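Long-range contacts in BlEst2 (Bacillus licheniformis, PDB 6WPX), which probably hydrolyses ester bonds as a lipase or esterase, and is captured here in its propeptide form with an autoinhibitory C-terminal domain: residues A[92-97]-A[122-127]; A[128-133]-A[189-194]. All blocks are in the same frame, centred on the assembly; numbering follows the deposited sequence.

Contact 1 of 2, residues A[92-97]-A[122-127]; sequences QDNGAM and GIDSQS
Asn-94 and Asp-124 meet with their flat groups almost perpendicular, the amide and carboxylate planes standing 84° apart. Asn-94 ND2 donates to Asp-124 OD2 at 2.9 Å, but the bond is bent: the nitrogen arrives from above the carboxylate plane, and OD2 is itself tilted out of the amide plane. The stem of the asparagine is also close, with Asn-94 CB 3.3 Å from Asp-124 CG, so the carboxylate leans against both the methylene and the amide nitrogen. Its other oxygen, OD1, forms a salt bridge with Lys-120, while Asn-94 ND2 has a second acceptor in His-86 O.

One helical turn further along helix 121-131, Ser-127 faces the backbone of helix 91-109. With OG turned anti to the backbone N (chi1 171°), the hydroxyl lies 3.6 Å from Gly-95 CA and gives its hydrogen bond to Met-91 O. Gly-95 CA also makes a CA-H...O contact with Asp-124 O, 3.5 Å away. A CB built on Gly-95 would fall 2.1 Å from Ser-127 OG, which shows that the crossing has no room for a side chain at this point. The short segments accordingly come within 7.5 Å of each other, axis to axis, at a crossing angle of -61°.

Chemically this is a polar helix crossing: buried Asp-124 has a different partner for each carboxylate oxygen, and the lysine together with the amide N-H would be expected to stabilise its negative charge.

Contact 2 of 2, residues A[128-133]-A[189-194]; sequences ALIHHN and DQTDNH
His-131 reaches across to Thr-191 with the far corner of its imidazole, and its path can be traced atom by atom. From CB the ring leaves beside the backbone N (chi1 -55°), a setting that brings the ring, though not the CB bond, up against 189-194 and lays one face over Ile-130 CG2. The nearest atom opposite His-131 ND1 is His-194 CD2, 3.9 Å away; the two rings have centroids 5.3 Å apart and planes at 85°. His-131 CD2 has Thr-191 OG1 as its neighbour, and His-131 CE1 meets Gln-190 O at the ring edge, 3.2 Å off. At the tip, His-131 NE2 donates to Thr-191 OG1 over 2.8 Å, nearly straight at 171° and close to the ring plane. Thr-191 OG1 is engaged a second time through a hydrogen bond with Phe-187 O, which ties the acceptor back to its own helix.

Beside this polar edge, Ile-130 supplies the apolar part of the contact. Its CG2 also sits over a face of the His-194 ring, 3.5 Å from His-194 CG, in a CH-pi contact, so one methyl packs on both imidazoles. Ile-130 CD1 adds a touch on Thr-191 CG2 at 3.6 Å. His-194 ND1, in turn, is hydrogen-bonded to Asn-196 N. Replacing His-131 by an alanine would probably leave Thr-191 OG1 without its N-H donor and remove one of the two rings that pack on the Ile-130 CG2 methyl.

The arrangement joins the last turn of helix 121-131 to the type I beta turn Thr-191 to His-194, helix-end packing beside the central sheet of an alpha/beta-hydrolase domain.

Contacts 1 and 2 use successive parts of helix 121-131, the first packing it against helix 91-109 and the second against the end of helix 181-191; their centres lie about 10 Å apart. They touch directly: Ser-127 O and His-132 ND1 are 3.2 Å apart, a probable hydrogen bond, and Gly-95 O packs on Ala-128 CB at 3.4 Å. Gln-126 adds a further tie to helix 181-191 by bonding Arg-188. Helix 121-131 follows strand 113-118, and in alpha/beta hydrolases the sharp turn between such a strand and helix, the nucleophile elbow, usually carries the nucleophile. Contact 1, whose segment 122-127 lies near the helix start, is therefore probably nearer the active site than contact 2.

Contact 1 of 2, residues A[92-97]-A[122-127]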
ATOM      1  N   GLN A  92       1.263  12.294  11.966  1.00 28.21           N
ATOM      2  CA  GLN A  92       1.154  13.382  12.932  1.00 28.51           C
ATOM      3  C   GLN A  92       2.417  13.430  13.814  1.00 30.66           C
ATOM      4  O   GLN A  92       3.044  14.476  13.914  1.00 30.71           O
ATOM      5  CB  GLN A  92      -0.133  13.260  13.773  1.00 30.87           C
ATOM      6  CG  GLN A  92      -0.324  14.431  14.755  1.00 50.01           C
ATOM      7  CD  GLN A  92      -1.697  14.493  15.393  1.00 69.23           C
ATOM      8  OE1 GLN A  92      -2.306  13.483  15.758  1.00 64.31           O
ATOM      9  NE2 GLN A  92      -2.197  15.698  15.582  1.00 65.10           N
ATOM     10  N   ASP A  93       2.795  12.294  14.419  1.00 27.63           N
ATOM     11  CA  ASP A  93       3.993  12.208  15.267  1.00 27.41           C
ATOM     12  C   ASP A  93       5.227  12.408  14.424  1.00 27.72           C
ATOM     13  O   ASP A  93       6.140  13.126  14.840  1.00 27.19           O
ATOM     14  CB  ASP A  93       4.071  10.866  15.984  1.00 29.21           C
ATOM     15  CG  ASP A  93       2.958  10.649  16.993  1.00 37.47           C
ATOM     16  OD1 ASP A  93       2.448  11.652  17.547  1.00 40.39           O
ATOM     17  OD2 ASP A  93       2.639   9.496  17.266  1.00 35.11           O
ATOM     18  N   ASN A  94       5.252  11.807  13.235  1.00 21.92           N
ATOM     19  CA  ASN A  94       6.387  11.979  12.328  1.00 20.78           C
ATOM     20  C   ASN A  94       6.480  13.387  11.771  1.00 26.83           C
ATOM     21  O   ASN A  94       7.572  13.930  11.697  1.00 27.57           O
ATOM     22  CB  ASN A  94       6.406  10.921  11.244  1.00 15.96           C
ATOM     23  CG  ASN A  94       7.120   9.684  11.714  1.00 30.68           C
ATOM     24  OD1 ASN A  94       7.575   9.614  12.859  1.00 29.47           O
ATOM     25  ND2 ASN A  94       7.278   8.705  10.847  1.00 22.98           N
ATOM     26  N   GLY A  95       5.339  13.989  11.458  1.00 24.03           N
ATOM     27  CA  GLY A  95       5.250  15.369  10.999  1.00 23.42           C
ATOM     28  C   GLY A  95       5.724  16.332  12.069  1.00 29.80           C
ATOM     29  O   GLY A  95       6.502  17.239  11.770  1.00 30.25           O
ATOM     30  N   ALA A  96       5.302  16.125  13.345  1.00 28.33           N
ATOM     31  CA  ALA A  96       5.748  17.002  14.444  1.00 30.09           C
ATOM     32  C   ALA A  96       7.273  16.903  14.653  1.00 31.86           C
ATOM     33  O   ALA A  96       7.932  17.928  14.756  1.00 31.44           O
ATOM     34  CB  ALA A  96       5.002  16.679  15.732  1.00 32.12           C
ATOM     35  N   MET A  97       7.812  15.694  14.642  1.00 29.38           N
ATOM     36  CA  MET A  97       9.256  15.457  14.803  1.00 30.21           C
ATOM     37  C   MET A  97      10.026  16.032  13.602  1.00 31.60           C
ATOM     38  O   MET A  97      10.986  16.744  13.819  1.00 30.41           O
ATOM     39  CB  MET A  97       9.547  13.965  14.924  1.00 32.54           C
ATOM     40  CG  MET A  97      10.995  13.636  14.949  1.00 35.21           C
ATOM     41  SD  MET A  97      11.322  11.914  15.096  1.00 38.18           S
ATOM     42  CE  MET A  97      10.960  11.657  16.824  1.00 36.23           C
ATOM     43  N   GLY A 122       6.878  10.739   2.479  1.00 14.15           N
ATOM     44  CA  GLY A 122       6.268  11.824   1.698  1.00 13.35           C
ATOM     45  C   GLY A 122       5.046  12.406   2.387  1.00 18.98           C
ATOM     46  O   GLY A 122       4.755  13.597   2.240  1.00 19.15           O
ATOM     47  N   ILE A 123       4.319  11.562   3.142  1.00 14.25           N
ATOM     48  CA  ILE A 123       3.125  11.932   3.923  1.00 14.69           C
ATOM     49  C   ILE A 123       3.583  12.656   5.192  1.00 18.59           C
ATOM     50  O   ILE A 123       3.033  13.710   5.507  1.00 16.37           O
ATOM     51  CB  ILE A 123       2.201  10.728   4.259  1.00 16.99           C
ATOM     52  CG1 ILE A 123       1.789   9.928   2.989  1.00 16.52           C
ATOM     53  CG2 ILE A 123       0.952  11.200   5.038  1.00 19.27           C
ATOM     54  CD1 ILE A 123       1.202   8.511   3.396  1.00 12.51           C
ATOM     55  N   ASP A 124       4.597  12.099   5.905  1.00 17.23           N
ATOM     56  CA  ASP A 124       5.174  12.731   7.109  1.00 19.12           C
ATOM     57  C   ASP A 124       5.678  14.131   6.721  1.00 24.05           C
ATOM     58  O   ASP A 124       5.572  15.077   7.500  1.00 24.62           O
ATOM     59  CB  ASP A 124       6.373  11.912   7.631  1.00 20.07           C
ATOM     60  CG  ASP A 124       6.086  10.479   8.024  1.00 22.74           C
ATOM     61  OD1 ASP A 124       4.891  10.151   8.265  1.00 23.40           O
ATOM     62  OD2 ASP A 124       7.055   9.708   8.180  1.00 22.84           O
ATOM     63  N   SER A 125       6.243  14.238   5.510  1.00 19.17           N
ATOM     64  CA  SER A 125       6.766  15.495   4.977  1.00 18.22           C
ATOM     65  C   SER A 125       5.691  16.540   4.854  1.00 23.18           C
ATOM     66  O   SER A 125       5.889  17.662   5.325  1.00 22.40           O
ATOM     67  CB  SER A 125       7.466  15.273   3.642  1.00 17.84           C
ATOM     68  OG  SER A 125       8.652  14.546   3.903  1.00 20.48           O
ATOM     69  N   GLN A 126       4.546  16.176   4.255  1.00 21.27           N
ATOM     70  CA  GLN A 126       3.418  17.102   4.086  1.00 23.49           C
ATOM     71  C   GLN A 126       2.865  17.502   5.395  1.00 28.74           C
ATOM     72  O   GLN A 126       2.531  18.666   5.566  1.00 32.02           O
ATOM     73  CB  GLN A 126       2.295  16.492   3.262  1.00 25.26           C
ATOM     74  CG  GLN A 126       2.391  16.780   1.805  1.00 26.39           C
ATOM     75  CD  GLN A 126       1.016  16.764   1.184  1.00 36.64           C
ATOM     76  OE1 GLN A 126       0.228  15.848   1.415  1.00 25.63           O
ATOM     77  NE2 GLN A 126       0.715  17.748   0.352  1.00 29.34           N
ATOM     78  N   SER A 127       2.738  16.543   6.320  1.00 23.95           N
ATOM     79  CA  SER A 127       2.250  16.821   7.661  1.00 23.93           C
ATOM     80  C   SER A 127       3.174  17.840   8.332  1.00 26.41           C
ATOM     81  O   SER A 127       2.674  18.806   8.901  1.00 27.32           O
ATOM     82  CB  SER A 127       2.187  15.540   8.481  1.00 25.70           C
ATOM     83  OG  SER A 127       1.906  15.860   9.829  1.00 30.20           O
TER

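Contact 2 of 2, residues A[128-133]-A[189-194]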
ATOM      1  N   ALA A 128       4.514  17.634   8.255  1.00 22.91           N
ATOM      2  CA  ALA A 128       5.487  18.561   8.837  1.00 24.40           C
ATOM      3  C   ALA A 128       5.260  19.955   8.284  1.00 30.13           C
ATOM      4  O   ALA A 128       5.104  20.892   9.058  1.00 31.67           O
ATOM      5  CB  ALA A 128       6.917  18.117   8.521  1.00 24.35           C
ATOM      6  N   LEU A 129       5.165  20.089   6.966  1.00 25.78           N
ATOM      7  CA  LEU A 129       5.018  21.406   6.342  1.00 26.90           C
ATOM      8  C   LEU A 129       3.677  22.078   6.550  1.00 30.52           C
ATOM      9  O   LEU A 129       3.637  23.260   6.869  1.00 29.16           O
ATOM     10  CB  LEU A 129       5.326  21.300   4.849  1.00 26.58           C
ATOM     11  CG  LEU A 129       6.789  21.528   4.472  1.00 33.19           C
ATOM     12  CD1 LEU A 129       7.673  20.437   4.968  1.00 33.17           C
ATOM     13  CD2 LEU A 129       6.934  21.591   3.006  1.00 37.03           C
ATOM     14  N   ILE A 130       2.584  21.336   6.327  1.00 26.99           N
ATOM     15  CA  ILE A 130       1.246  21.901   6.386  1.00 28.50           C
ATOM     16  C   ILE A 130       0.675  21.964   7.812  1.00 31.86           C
ATOM     17  O   ILE A 130       0.242  23.023   8.239  1.00 31.77           O
ATOM     18  CB  ILE A 130       0.336  21.132   5.385  1.00 30.54           C
ATOM     19  CG1 ILE A 130       0.785  21.451   3.922  1.00 29.69           C
ATOM     20  CG2 ILE A 130      -1.166  21.435   5.634  1.00 31.46           C
ATOM     21  CD1 ILE A 130       0.333  20.516   2.830  1.00 28.02           C
ATOM     22  N   HIS A 131       0.662  20.852   8.531  1.00 29.78           N
ATOM     23  CA  HIS A 131       0.063  20.781   9.861  1.00 30.56           C
ATOM     24  C   HIS A 131       1.037  21.140  11.000  1.00 36.14           C
ATOM     25  O   HIS A 131       0.592  21.382  12.120  1.00 36.92           O
ATOM     26  CB  HIS A 131      -0.594  19.408  10.066  1.00 30.54           C
ATOM     27  CG  HIS A 131      -1.599  19.083   9.000  1.00 32.62           C
ATOM     28  ND1 HIS A 131      -2.760  19.823   8.850  1.00 34.97           N
ATOM     29  CD2 HIS A 131      -1.570  18.126   8.047  1.00 32.43           C
ATOM     30  CE1 HIS A 131      -3.417  19.272   7.845  1.00 33.36           C
ATOM     31  NE2 HIS A 131      -2.741  18.249   7.328  1.00 32.18           N
ATOM     32  N   HIS A 132       2.351  21.219  10.718  1.00 32.88           N
ATOM     33  CA  HIS A 132       3.323  21.572  11.766  1.00 32.16           C
ATOM     34  C   HIS A 132       4.186  22.738  11.358  1.00 36.03           C
ATOM     35  O   HIS A 132       5.277  22.926  11.894  1.00 35.74           O
ATOM     36  CB  HIS A 132       4.139  20.346  12.211  1.00 31.22           C
ATOM     37  CG  HIS A 132       3.275  19.295  12.811  1.00 34.51           C
ATOM     38  ND1 HIS A 132       2.714  18.300  12.031  1.00 35.29           N
ATOM     39  CD2 HIS A 132       2.821  19.170  14.075  1.00 36.29           C
ATOM     40  CE1 HIS A 132       1.958  17.591  12.854  1.00 33.75           C
ATOM     41  NE2 HIS A 132       2.012  18.066  14.094  1.00 35.24           N
ATOM     42  N   ASN A 133       3.700  23.508  10.372  1.00 35.73           N
ATOM     43  CA  ASN A 133       4.284  24.765   9.868  1.00 37.42           C
ATOM     44  C   ASN A 133       5.781  24.713   9.491  1.00 39.93           C
ATOM     45  O   ASN A 133       6.471  25.734   9.591  1.00 39.86           O
ATOM     46  CB  ASN A 133       4.027  25.889  10.894  1.00 43.35           C
ATOM     47  CG  ASN A 133       2.586  25.971  11.313  1.00 63.36           C
ATOM     48  OD1 ASN A 133       1.695  26.185  10.492  1.00 60.03           O
ATOM     49  ND2 ASN A 133       2.324  25.721  12.581  1.00 59.15           N
ATOM     50  N   ASP A 189      -8.412  15.204   2.653  1.00 29.48           N
ATOM     51  CA  ASP A 189      -9.454  16.204   2.867  1.00 31.22           C
ATOM     52  C   ASP A 189      -9.011  17.372   3.783  1.00 36.25           C
ATOM     53  O   ASP A 189      -9.345  18.518   3.499  1.00 35.30           O
ATOM     54  CB  ASP A 189     -10.729  15.541   3.392  1.00 34.13           C
ATOM     55  CG  ASP A 189     -11.874  16.526   3.577  1.00 41.83           C
ATOM     56  OD1 ASP A 189     -12.526  16.873   2.570  1.00 43.09           O
ATOM     57  OD2 ASP A 189     -12.071  16.998   4.718  1.00 45.72           O
ATOM     58  N   GLN A 190      -8.264  17.068   4.864  1.00 34.14           N
ATOM     59  CA  GLN A 190      -7.746  18.022   5.860  1.00 34.99           C
ATOM     60  C   GLN A 190      -6.482  18.748   5.418  1.00 37.08           C
ATOM     61  O   GLN A 190      -6.058  19.699   6.074  1.00 38.70           O
ATOM     62  CB  GLN A 190      -7.384  17.263   7.148  1.00 36.62           C
ATOM     63  CG  GLN A 190      -8.544  16.588   7.893  1.00 50.41           C
ATOM     64  CD  GLN A 190      -8.045  16.079   9.221  1.00 76.32           C
ATOM     65  OE1 GLN A 190      -7.109  15.268   9.296  1.00 72.79           O
ATOM     66  NE2 GLN A 190      -8.608  16.602  10.303  1.00 71.25           N
ATOM     67  N   THR A 191      -5.830  18.259   4.363  1.00 30.91           N
ATOM     68  CA  THR A 191      -4.544  18.778   3.920  1.00 28.26           C
ATOM     69  C   THR A 191      -4.596  19.597   2.627  1.00 31.97           C
ATOM     70  O   THR A 191      -3.987  20.663   2.550  1.00 30.69           O
ATOM     71  CB  THR A 191      -3.561  17.580   3.806  1.00 31.39           C
ATOM     72  OG1 THR A 191      -3.538  16.884   5.053  1.00 29.35           O
ATOM     73  CG2 THR A 191      -2.135  17.982   3.427  1.00 25.15           C
ATOM     74  N   ASP A 192      -5.274  19.078   1.607  1.00 29.13           N
ATOM     75  CA  ASP A 192      -5.252  19.619   0.254  1.00 29.12           C
ATOM     76  C   ASP A 192      -5.826  21.031   0.093  1.00 36.97           C
ATOM     77  O   ASP A 192      -5.390  21.728  -0.821  1.00 37.06           O
ATOM     78  CB  ASP A 192      -5.894  18.629  -0.728  1.00 30.01           C
ATOM     79  CG  ASP A 192      -5.079  17.342  -0.876  1.00 31.98           C
ATOM     80  OD1 ASP A 192      -3.893  17.330  -0.451  1.00 30.45           O
ATOM     81  OD2 ASP A 192      -5.630  16.351  -1.388  1.00 33.80           O
ATOM     82  N   ASN A 193      -6.708  21.478   0.999  1.00 36.34           N
ATOM     83  CA  ASN A 193      -7.277  22.819   0.960  1.00 38.22           C
ATOM     84  C   ASN A 193      -6.878  23.658   2.183  1.00 42.43           C
ATOM     85  O   ASN A 193      -7.471  24.713   2.428  1.00 45.21           O
ATOM     86  CB  ASN A 193      -8.805  22.753   0.782  1.00 41.45           C
ATOM     87  CG  ASN A 193      -9.210  22.345  -0.611  1.00 60.16           C
ATOM     88  OD1 ASN A 193      -8.852  22.987  -1.614  1.00 51.10           O
ATOM     89  ND2 ASN A 193      -9.950  21.253  -0.701  1.00 49.43           N
ATOM     90  N   HIS A 194      -5.872  23.188   2.947  1.00 35.08           N
ATOM     91  CA  HIS A 194      -5.319  23.906   4.091  1.00 34.15           C
ATOM     92  C   HIS A 194      -4.525  25.094   3.501  1.00 35.19           C
ATOM     93  O   HIS A 194      -3.805  24.893   2.514  1.00 33.86           O
ATOM     94  CB  HIS A 194      -4.362  22.995   4.883  1.00 32.97           C
ATOM     95  CG  HIS A 194      -3.908  23.559   6.203  1.00 37.15           C
ATOM     96  ND1 HIS A 194      -2.977  24.596   6.278  1.00 38.43           N
ATOM     97  CD2 HIS A 194      -4.255  23.198   7.462  1.00 38.80           C
ATOM     98  CE1 HIS A 194      -2.822  24.851   7.567  1.00 38.45           C
ATOM     99  NE2 HIS A 194      -3.553  24.025   8.319  1.00 39.44           N
TER